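Local coordinates for SusD superfamily protein (Bacteroides fragilis, PDB 3L22), which probably binds glycans at the cell surface as a SusD-family outer-membrane lipoprotein, and carries zinc ions in the crystal, at residues T330-A335 / S350-V355; C337-A342 / A376-I381; M255-I260 / T317-V322. All coordinates share one frame; numbering follows the deposited sequence.

Contact 1: T330-A335 / S350-V355; sequences TLLDLA and SLLKQV. With EDO (1,2-ethanediol), chain B.
Two antiparallel helices, 327-339 and 345-359, form a helical hairpin of the kind found in the TPR-like fold of SusD proteins, in which L331 packs on L351, Q354 and V355. The local axes come within 8.4 Å at 152° between their N-to-C directions, close enough for apolar side chains to interlock. L331 lies over the partner helix with CG anti to its carbonyl carbon (chi1 -65°), and its methyls spread over L351 and Q354: CD2 meets L351 CD2 at 3.8 Å, and CD1 meets Q354 OE1 at 3.6 Å, where the glutamine chain crosses at about a right angle. L331 CB presses on V355 CG2 at 3.5 Å, tighter than usual for two carbons. L351 in turn puts CD1 against L334 CB (3.6 Å), while the small A335 lets the helices close in, its CB 3.9 Å from L351 CB. L332 reaches round from the flank, CD2 touching L352 CD1 at 3.8 Å and V355 CB at 3.9 Å. Apart from the Q354 amide, the side chains that meet are apolar. Helix 374-388 packs on A335, L352 and V355, whereas helix 200-213 covers T330 and D333 of helix 327-339.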
loop_
_atom_site.group_PDB
_atom_site.type_symbol
_atom_site.label_atom_id
_atom_site.label_comp_id
_atom_site.label_asym_id
_atom_site.label_seq_id
_atom_site.Cartn_x
_atom_site.Cartn_y
_atom_site.Cartn_z
ATOM N N THR A 330 9.817 0.745 -7.247
ATOM C CA THR A 330 11.175 1.087 -6.818
ATOM C C THR A 330 11.716 2.191 -7.728
ATOM O O THR A 330 12.201 3.205 -7.255
ATOM C CB THR A 330 12.115 -0.107 -6.899
ATOM O OG1 THR A 330 11.511 -1.260 -6.278
ATOM C CG2 THR A 330 13.523 0.231 -6.282
ATOM N N LEU A 331 11.590 1.994 -9.032
ATOM C CA LEU A 331 12.135 2.930 -10.026
ATOM C C LEU A 331 11.432 4.299 -10.053
ATOM O O LEU A 331 12.099 5.334 -10.095
ATOM C CB LEU A 331 12.107 2.265 -11.425
ATOM C CG LEU A 331 13.028 1.024 -11.598
ATOM C CD1 LEU A 331 12.825 0.356 -12.955
ATOM C CD2 LEU A 331 14.508 1.351 -11.396
ATOM N N LEU A 332 10.107 4.296 -10.042
ATOM C CA LEU A 332 9.367 5.531 -10.060
ATOM C C LEU A 332 9.465 6.280 -8.734
ATOM O O LEU A 332 9.474 7.492 -8.744
ATOM C CB LEU A 332 7.896 5.302 -10.457
ATOM C CG LEU A 332 7.581 4.896 -11.894
ATOM C CD1 LEU A 332 6.064 4.719 -12.079
ATOM C CD2 LEU A 332 8.172 5.877 -12.935
ATOM N N ASP A 333 9.544 5.579 -7.604
ATOM C CA ASP A 333 9.779 6.227 -6.308
ATOM C C ASP A 333 11.172 6.903 -6.328
ATOM O O ASP A 333 11.313 8.075 -5.948
ATOM C CB ASP A 333 9.726 5.235 -5.118
ATOM C CG ASP A 333 8.277 4.735 -4.756
ATOM O OD1 ASP A 333 7.301 5.298 -5.230
ATOM O OD2 ASP A 333 8.166 3.716 -3.996
ATOM N N LEU A 334 12.196 6.144 -6.741
ATOM C CA LEU A 334 13.549 6.710 -6.915
ATOM C C LEU A 334 13.549 7.899 -7.871
ATOM O O LEU A 334 14.182 8.910 -7.600
ATOM C CB LEU A 334 14.560 5.642 -7.364
ATOM C CG LEU A 334 14.998 4.648 -6.285
ATOM C CD1 LEU A 334 15.817 3.480 -6.914
ATOM C CD2 LEU A 334 15.792 5.350 -5.177
ATOM N N ALA A 335 12.801 7.810 -8.968
ATOM C CA ALA A 335 12.698 8.952 -9.897
ATOM C C ALA A 335 12.181 10.173 -9.139
ATOM O O ALA A 335 12.743 11.250 -9.289
ATOM C CB ALA A 335 11.758 8.623 -11.051
ATOM N N SER A 350 16.382 9.061 -16.346
ATOM C CA SER A 350 16.777 7.705 -16.756
ATOM C C SER A 350 15.896 6.654 -16.065
ATOM O O SER A 350 15.488 5.673 -16.695
ATOM C CB SER A 350 18.268 7.450 -16.522
ATOM O OG SER A 350 18.521 7.123 -15.174
ATOM N N LEU A 351 15.552 6.889 -14.794
ATOM C CA LEU A 351 14.662 5.997 -14.047
ATOM C C LEU A 351 13.243 5.991 -14.662
ATOM O O LEU A 351 12.672 4.913 -14.895
ATOM C CB LEU A 351 14.630 6.393 -12.560
ATOM C CG LEU A 351 15.921 6.182 -11.753
ATOM C CD1 LEU A 351 15.936 6.950 -10.411
ATOM C CD2 LEU A 351 16.238 4.692 -11.536
ATOM N N LEU A 352 12.687 7.184 -14.928
ATOM C CA LEU A 352 11.372 7.326 -15.601
ATOM C C LEU A 352 11.376 6.582 -16.930
ATOM O O LEU A 352 10.446 5.823 -17.218
ATOM C CB LEU A 352 10.976 8.798 -15.829
ATOM C CG LEU A 352 9.649 9.100 -16.537
ATOM C CD1 LEU A 352 8.477 8.367 -15.809
ATOM C CD2 LEU A 352 9.376 10.605 -16.646
ATOM N N LYS A 353 12.435 6.745 -17.718
ATOM C CA LYS A 353 12.493 6.094 -19.017
ATOM C C LYS A 353 12.456 4.561 -18.903
ATOM O O LYS A 353 11.825 3.890 -19.739
ATOM C CB LYS A 353 13.702 6.561 -19.819
ATOM C CG LYS A 353 13.550 7.972 -20.356
ATOM C CD LYS A 353 14.853 8.576 -20.828
ATOM C CE LYS A 353 15.239 8.087 -22.231
ATOM N NZ LYS A 353 16.179 9.000 -22.983
ATOM N N GLN A 354 13.088 3.986 -17.884
ATOM C CA GLN A 354 13.028 2.539 -17.742
ATOM C C GLN A 354 11.603 2.042 -17.614
ATOM O O GLN A 354 11.214 1.072 -18.272
ATOM C CB GLN A 354 13.773 2.022 -16.508
ATOM C CG GLN A 354 15.240 2.073 -16.576
ATOM C CD GLN A 354 15.881 1.407 -15.361
ATOM O OE1 GLN A 354 15.660 0.212 -15.093
ATOM N NE2 GLN A 354 16.673 2.175 -14.627
ATOM N N VAL A 355 10.829 2.698 -16.760
ATOM C CA VAL A 355 9.473 2.234 -16.501
ATOM C C VAL A 355 8.572 2.518 -17.700
ATOM O O VAL A 355 7.888 1.602 -18.169
ATOM C CB VAL A 355 8.898 2.819 -15.216
ATOM C CG1 VAL A 355 7.408 2.417 -15.036
ATOM C CG2 VAL A 355 9.768 2.362 -13.995
HETATM C C1 EDO B . 4.792 5.311 -2.774
HETATM O O1 EDO B . 4.726 4.452 -3.891
HETATM C C2 EDO B . 3.490 5.342 -1.957
HETATM O O2 EDO B . 3.722 6.399 -0.973
#

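Contact 2: C337-A342 / A376-I381; sequences CYANKA and ALKEAI. With EDO (1,2-ethanediol), chain C.
K378 lays its aliphatic chain beside A339, its CG 4.1 Å from A339 CB, and then turns its ammonium group onto the backbone of the same residue. The contact joins segment 337-342, on the later part of helix 327-339 and the turn after it, to helix 374-388 in the helical, TPR-clan part of the SusD fold; the closest CA pair, A339 and K378, is 6.4 Å apart. The lysine chain is extended through chi3 and bends only at chi4 (63°), and this final turn brings NZ to A339 O at 3.0 Å. The C=O...N angle is 133° and the nitrogen stands 46° out of the carbonyl plane, so it approaches from above rather than on a lone pair. A positive charge at this carbonyl, late along helix 327-339, would probably also be favoured by the helix dipole. N340, just beyond, crosses the lysine chain at about a right angle, with OD1 touching CE at 3.6 Å; its amide nitrogen is turned back to the carbonyl oxygen of E336. Besides the polar bond, the methyl of A339 packs on L377 and I381, so that three side chains of helix 374-388 converge on this one alanine. L377 touches it more loosely, its CD2 4.4 Å from A339 CB. On the A339 methyl itself, the nearest carbon from segment 376-381 is I381 CD1, at 3.8 Å from CB.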
loop_
_atom_site.group_PDB
_atom_site.type_symbol
_atom_site.label_atom_id
_atom_site.label_comp_id
_atom_site.label_asym_id
_atom_site.label_seq_id
_atom_site.Cartn_x
_atom_site.Cartn_y
_atom_site.Cartn_z
ATOM N N CYS A 337 12.309 10.821 -5.892
ATOM C CA CYS A 337 13.344 11.280 -4.962
ATOM C C CYS A 337 14.420 12.103 -5.661
ATOM O O CYS A 337 14.779 13.197 -5.212
ATOM C CB CYS A 337 14.008 10.112 -4.266
ATOM S SG CYS A 337 12.866 9.204 -3.226
ATOM N N TYR A 338 14.917 11.597 -6.779
ATOM C CA TYR A 338 15.985 12.296 -7.504
ATOM C C TYR A 338 15.494 13.613 -8.125
ATOM O O TYR A 338 16.256 14.571 -8.160
ATOM C CB TYR A 338 16.641 11.385 -8.578
ATOM C CG TYR A 338 17.730 10.462 -8.074
ATOM C CD1 TYR A 338 19.020 10.939 -7.844
ATOM C CD2 TYR A 338 17.474 9.120 -7.832
ATOM C CE1 TYR A 338 20.048 10.082 -7.381
ATOM C CE2 TYR A 338 18.472 8.268 -7.378
ATOM C CZ TYR A 338 19.756 8.762 -7.140
ATOM O OH TYR A 338 20.738 7.925 -6.679
ATOM N N ALA A 339 14.229 13.672 -8.559
ATOM C CA ALA A 339 13.662 14.924 -9.075
ATOM C C ALA A 339 13.576 16.009 -7.983
ATOM O O ALA A 339 13.494 17.191 -8.310
ATOM C CB ALA A 339 12.297 14.698 -9.699
ATOM N N ASN A 340 13.545 15.598 -6.709
ATOM C CA ASN A 340 13.520 16.528 -5.572
ATOM C C ASN A 340 14.914 16.874 -5.058
ATOM O O ASN A 340 15.022 17.540 -4.060
ATOM C CB ASN A 340 12.684 15.958 -4.432
ATOM C CG ASN A 340 11.224 16.157 -4.636
ATOM O OD1 ASN A 340 10.739 17.260 -4.489
ATOM N ND2 ASN A 340 10.511 15.103 -4.962
ATOM N N LYS A 341 15.967 16.441 -5.750
ATOM C CA LYS A 341 17.338 16.548 -5.273
ATOM C C LYS A 341 18.130 17.417 -6.267
ATOM O O LYS A 341 18.012 17.237 -7.485
ATOM C CB LYS A 341 17.878 15.111 -5.137
ATOM C CG LYS A 341 19.262 14.997 -4.590
ATOM C CD LYS A 341 19.736 13.549 -4.559
ATOM C CE LYS A 341 21.236 13.501 -4.324
ATOM N NZ LYS A 341 21.543 14.130 -3.005
ATOM N N ALA A 342 18.864 18.422 -5.757
ATOM C CA ALA A 342 19.713 19.277 -6.570
ATOM C C ALA A 342 20.683 18.401 -7.378
ATOM O O ALA A 342 21.343 17.531 -6.809
ATOM C CB ALA A 342 20.533 20.271 -5.653
ATOM N N ALA A 376 7.560 20.031 -14.941
ATOM C CA ALA A 376 7.150 19.118 -15.989
ATOM C C ALA A 376 7.666 17.722 -15.754
ATOM O O ALA A 376 6.939 16.737 -16.002
ATOM C CB ALA A 376 7.581 19.614 -17.387
ATOM N N LEU A 377 8.902 17.638 -15.264
ATOM C CA LEU A 377 9.515 16.349 -14.932
ATOM C C LEU A 377 8.789 15.697 -13.764
ATOM O O LEU A 377 8.453 14.530 -13.823
ATOM C CB LEU A 377 11.013 16.489 -14.609
ATOM C CG LEU A 377 11.776 15.229 -14.145
ATOM C CD1 LEU A 377 11.611 14.077 -15.171
ATOM C CD2 LEU A 377 13.281 15.565 -13.920
ATOM N N LYS A 378 8.563 16.432 -12.697
ATOM C CA LYS A 378 7.821 15.867 -11.568
ATOM C C LYS A 378 6.440 15.384 -11.984
ATOM O O LYS A 378 6.012 14.273 -11.618
ATOM C CB LYS A 378 7.698 16.872 -10.438
ATOM C CG LYS A 378 9.043 17.135 -9.729
ATOM C CD LYS A 378 8.900 18.044 -8.540
ATOM C CE LYS A 378 10.243 18.343 -7.847
ATOM N NZ LYS A 378 11.160 19.073 -8.750
ATOM N N GLU A 379 5.740 16.191 -12.765
ATOM C CA GLU A 379 4.410 15.802 -13.212
ATOM C C GLU A 379 4.442 14.540 -14.077
ATOM O O GLU A 379 3.566 13.702 -13.959
ATOM C CB GLU A 379 3.766 16.939 -13.974
ATOM C CG GLU A 379 2.343 16.637 -14.426
ATOM C CD GLU A 379 1.482 17.916 -14.689
ATOM O OE1 GLU A 379 1.615 18.927 -13.907
ATOM O OE2 GLU A 379 0.703 17.878 -15.703
ATOM N N ALA A 380 5.459 14.397 -14.929
ATOM C CA ALA A 380 5.584 13.177 -15.729
ATOM C C ALA A 380 5.801 11.953 -14.836
ATOM O O ALA A 380 5.298 10.877 -15.123
ATOM C CB ALA A 380 6.740 13.299 -16.750
ATOM N N ILE A 381 6.557 12.120 -13.762
ATOM C CA ILE A 381 6.773 11.016 -12.818
ATOM C C ILE A 381 5.473 10.684 -12.073
ATOM O O ILE A 381 5.094 9.501 -11.994
ATOM C CB ILE A 381 7.919 11.328 -11.818
ATOM C CG1 ILE A 381 9.263 11.429 -12.571
ATOM C CG2 ILE A 381 7.953 10.245 -10.678
ATOM C CD1 ILE A 381 10.392 12.160 -11.814
HETATM C C1 EDO C . 10.467 21.905 -18.166
HETATM O O1 EDO C . 9.899 20.770 -18.899
HETATM C C2 EDO C . 9.697 22.859 -17.229
HETATM O O2 EDO C . 8.808 22.438 -16.155
#

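Contact 3: M255-I260 / T317-V322; sequences MADTNI and TKLQWV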
loop_
_atom_site.group_PDB
_atom_site.type_symbol
_atom_site.label_atom_id
_atom_site.label_comp_id
_atom_site.label_asym_id
_atom_site.label_seq_id
_atom_site.Cartn_x
_atom_site.Cartn_y
_atom_site.Cartn_z
HETATM N N MSE A 255 -2.983 -15.711 -2.064
HETATM C CA MSE A 255 -4.302 -16.265 -1.764
HETATM C C MSE A 255 -4.278 -17.758 -2.053
HETATM O O MSE A 255 -3.546 -18.216 -2.951
HETATM C CB MSE A 255 -5.310 -15.652 -2.709
HETATM C CG MSE A 255 -5.525 -14.181 -2.584
HETATM SE SE MSE A 255 -6.445 -13.797 -0.918
HETATM C CE MSE A 255 -6.234 -11.832 -0.921
ATOM N N ALA A 256 -5.132 -18.488 -1.350
ATOM C CA ALA A 256 -5.352 -19.892 -1.530
ATOM C C ALA A 256 -6.849 -20.134 -1.399
ATOM O O ALA A 256 -7.565 -19.361 -0.742
ATOM C CB ALA A 256 -4.563 -20.724 -0.483
ATOM N N ASP A 257 -7.318 -21.226 -2.008
ATOM C CA ASP A 257 -8.747 -21.520 -2.051
ATOM C C ASP A 257 -9.379 -21.458 -0.663
ATOM O O ASP A 257 -10.512 -21.052 -0.524
ATOM C CB ASP A 257 -9.023 -22.896 -2.645
ATOM C CG ASP A 257 -8.677 -22.998 -4.135
ATOM O OD1 ASP A 257 -8.827 -22.023 -4.893
ATOM O OD2 ASP A 257 -8.249 -24.095 -4.559
ATOM N N THR A 258 -8.632 -21.857 0.356
ATOM C CA THR A 258 -9.153 -21.973 1.683
ATOM C C THR A 258 -9.037 -20.672 2.493
ATOM O O THR A 258 -9.359 -20.669 3.654
ATOM C CB THR A 258 -8.369 -23.101 2.420
ATOM O OG1 THR A 258 -6.971 -22.749 2.466
ATOM C CG2 THR A 258 -8.587 -24.465 1.714
ATOM N N ASN A 259 -8.522 -19.579 1.932
ATOM C CA ASN A 259 -8.390 -18.335 2.712
ATOM C C ASN A 259 -8.738 -17.081 1.923
ATOM O O ASN A 259 -8.369 -15.986 2.327
ATOM C CB ASN A 259 -6.990 -18.232 3.346
ATOM C CG ASN A 259 -5.840 -18.035 2.299
ATOM O OD1 ASN A 259 -5.980 -17.313 1.313
ATOM N ND2 ASN A 259 -4.702 -18.656 2.558
ATOM N N ILE A 260 -9.427 -17.248 0.789
ATOM C CA ILE A 260 -9.866 -16.099 -0.013
ATOM C C ILE A 260 -10.857 -15.205 0.771
ATOM O O ILE A 260 -11.515 -15.683 1.710
ATOM C CB ILE A 260 -10.470 -16.513 -1.366
ATOM C CG1 ILE A 260 -11.568 -17.597 -1.178
ATOM C CG2 ILE A 260 -9.361 -16.962 -2.334
ATOM C CD1 ILE A 260 -12.551 -17.754 -2.312
ATOM N N THR A 317 -12.643 -17.307 -8.532
ATOM C CA THR A 317 -11.722 -17.997 -7.611
ATOM C C THR A 317 -11.133 -17.079 -6.550
ATOM O O THR A 317 -10.800 -17.527 -5.461
ATOM C CB THR A 317 -10.570 -18.656 -8.363
ATOM O OG1 THR A 317 -9.654 -17.634 -8.786
ATOM C CG2 THR A 317 -11.101 -19.564 -9.562
ATOM N N LYS A 318 -11.020 -15.807 -6.888
ATOM C CA LYS A 318 -10.437 -14.772 -6.058
ATOM C C LYS A 318 -8.951 -15.038 -5.759
ATOM O O LYS A 318 -8.387 -14.488 -4.776
ATOM C CB LYS A 318 -11.237 -14.530 -4.768
ATOM C CG LYS A 318 -12.737 -14.466 -4.933
ATOM C CD LYS A 318 -13.414 -13.956 -3.632
ATOM C CE LYS A 318 -14.903 -14.326 -3.485
ATOM N NZ LYS A 318 -15.525 -13.552 -2.329
ATOM N N LEU A 319 -8.296 -15.829 -6.619
ATOM C CA LEU A 319 -6.941 -16.323 -6.301
ATOM C C LEU A 319 -5.834 -15.330 -6.664
ATOM O O LEU A 319 -4.673 -15.576 -6.363
ATOM C CB LEU A 319 -6.665 -17.654 -6.972
ATOM C CG LEU A 319 -7.395 -18.853 -6.374
ATOM C CD1 LEU A 319 -7.356 -20.046 -7.312
ATOM C CD2 LEU A 319 -6.757 -19.185 -5.000
ATOM N N GLN A 320 -6.164 -14.216 -7.298
ATOM C CA GLN A 320 -5.114 -13.275 -7.680
ATOM C C GLN A 320 -4.462 -12.668 -6.444
ATOM O O GLN A 320 -5.155 -12.214 -5.513
ATOM C CB GLN A 320 -5.635 -12.196 -8.609
ATOM C CG GLN A 320 -6.007 -12.759 -9.987
ATOM C CD GLN A 320 -6.850 -11.796 -10.866
ATOM O OE1 GLN A 320 -7.995 -11.418 -10.526
ATOM N NE2 GLN A 320 -6.298 -11.435 -12.018
ATOM N N TRP A 321 -3.137 -12.685 -6.426
ATOM C CA TRP A 321 -2.370 -12.078 -5.336
ATOM C C TRP A 321 -2.471 -10.544 -5.349
ATOM O O TRP A 321 -2.658 -9.931 -6.408
ATOM C CB TRP A 321 -0.906 -12.467 -5.466
ATOM C CG TRP A 321 -0.589 -13.924 -5.214
ATOM C CD1 TRP A 321 -1.454 -14.999 -5.234
ATOM C CD2 TRP A 321 0.703 -14.464 -4.988
ATOM N NE1 TRP A 321 -0.777 -16.156 -4.970
ATOM C CE2 TRP A 321 0.554 -15.860 -4.822
ATOM C CE3 TRP A 321 1.983 -13.904 -4.886
ATOM C CZ2 TRP A 321 1.643 -16.707 -4.603
ATOM C CZ3 TRP A 321 3.068 -14.768 -4.655
ATOM C CH2 TRP A 321 2.877 -16.138 -4.499
ATOM N N VAL A 322 -2.415 -9.948 -4.155
ATOM C CA VAL A 322 -2.437 -8.525 -3.976
ATOM C C VAL A 322 -0.980 -8.062 -3.955
ATOM O O VAL A 322 -0.220 -8.430 -3.055
ATOM C CB VAL A 322 -3.179 -8.153 -2.688
ATOM C CG1 VAL A 322 -3.201 -6.593 -2.437
ATOM C CG2 VAL A 322 -4.614 -8.744 -2.766
HETATM O O HOH W 1 -3.260 -17.843 -5.590
HETATM O O HOH W 2 -10.929 -20.149 -4.858
#
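The indole of W321 meets M255 obliquely, the backbone N of M255 lying 3.6 Å from W321 CD1, while a water sits in the ring plane at its edge. The rings of Y244 and F245 also meet the indole, their planes tilted by about 25° and 20°. The edge water accepts a weak bond from W321 NE1 and donates to M255 O at 2.7 Å and to L319 O, so one molecule ties the two loops together with three bonds. The selenomethionine M255, bent at chi2 (-70°), runs across the opposite backbone: CG is 3.5 Å from Q320 O, and the terminal CE reaches V322 CG2 at 3.9 Å. Further along, I260 CG2 rests 3.5 Å from T317 O and also against K318 CB, the two side chains crossing at about a right angle. K318 NZ goes on to a salt bridge with E269. The end of L319 meets D257, whose OD1 is 3.5 Å from both leucine methyls, the two side chains crossing obliquely; that same oxygen takes a bond from a second water, which also donates to T317 O. Each loop is shaped from within. A256 N donates to N259 OD1 from above the amide's carbonyl plane, and L319 N bonds T317 OG1 at 3.1 Å in an ST turn, with D314 as a further partner of the hydroxyl. The loop 255-260 follows strand 249-253 and segment 317-322 leads into strand 322-326, its antiparallel partner, where V322 bonds L253 through the backbone; helix 192-196 packs against W321, and helix 267-271 against V322 and Q320.

How the contacts relate
Contacts 1 and 2 belong to one three-helix cluster, with centres 10 Å apart. Both use helix 327-339, which meets helix 345-359 in contact 1 and helix 374-388 in contact 2; their segments alternate along the chain. They touch directly, for instance A335 O with I381 CD1 at 3.6 Å and L352 CD2 with A380 CB at 3.8 Å, so the packing is continuous across all three helices. Contact 3 comes first along the chain and lies apart, its centre 30 Å from contact 1 and 37 Å from contact 2, on the opposite side of the chain's centre from contact 2. Strand 322-326 runs almost directly into helix 327-339, linking the surface loops to the helical cluster.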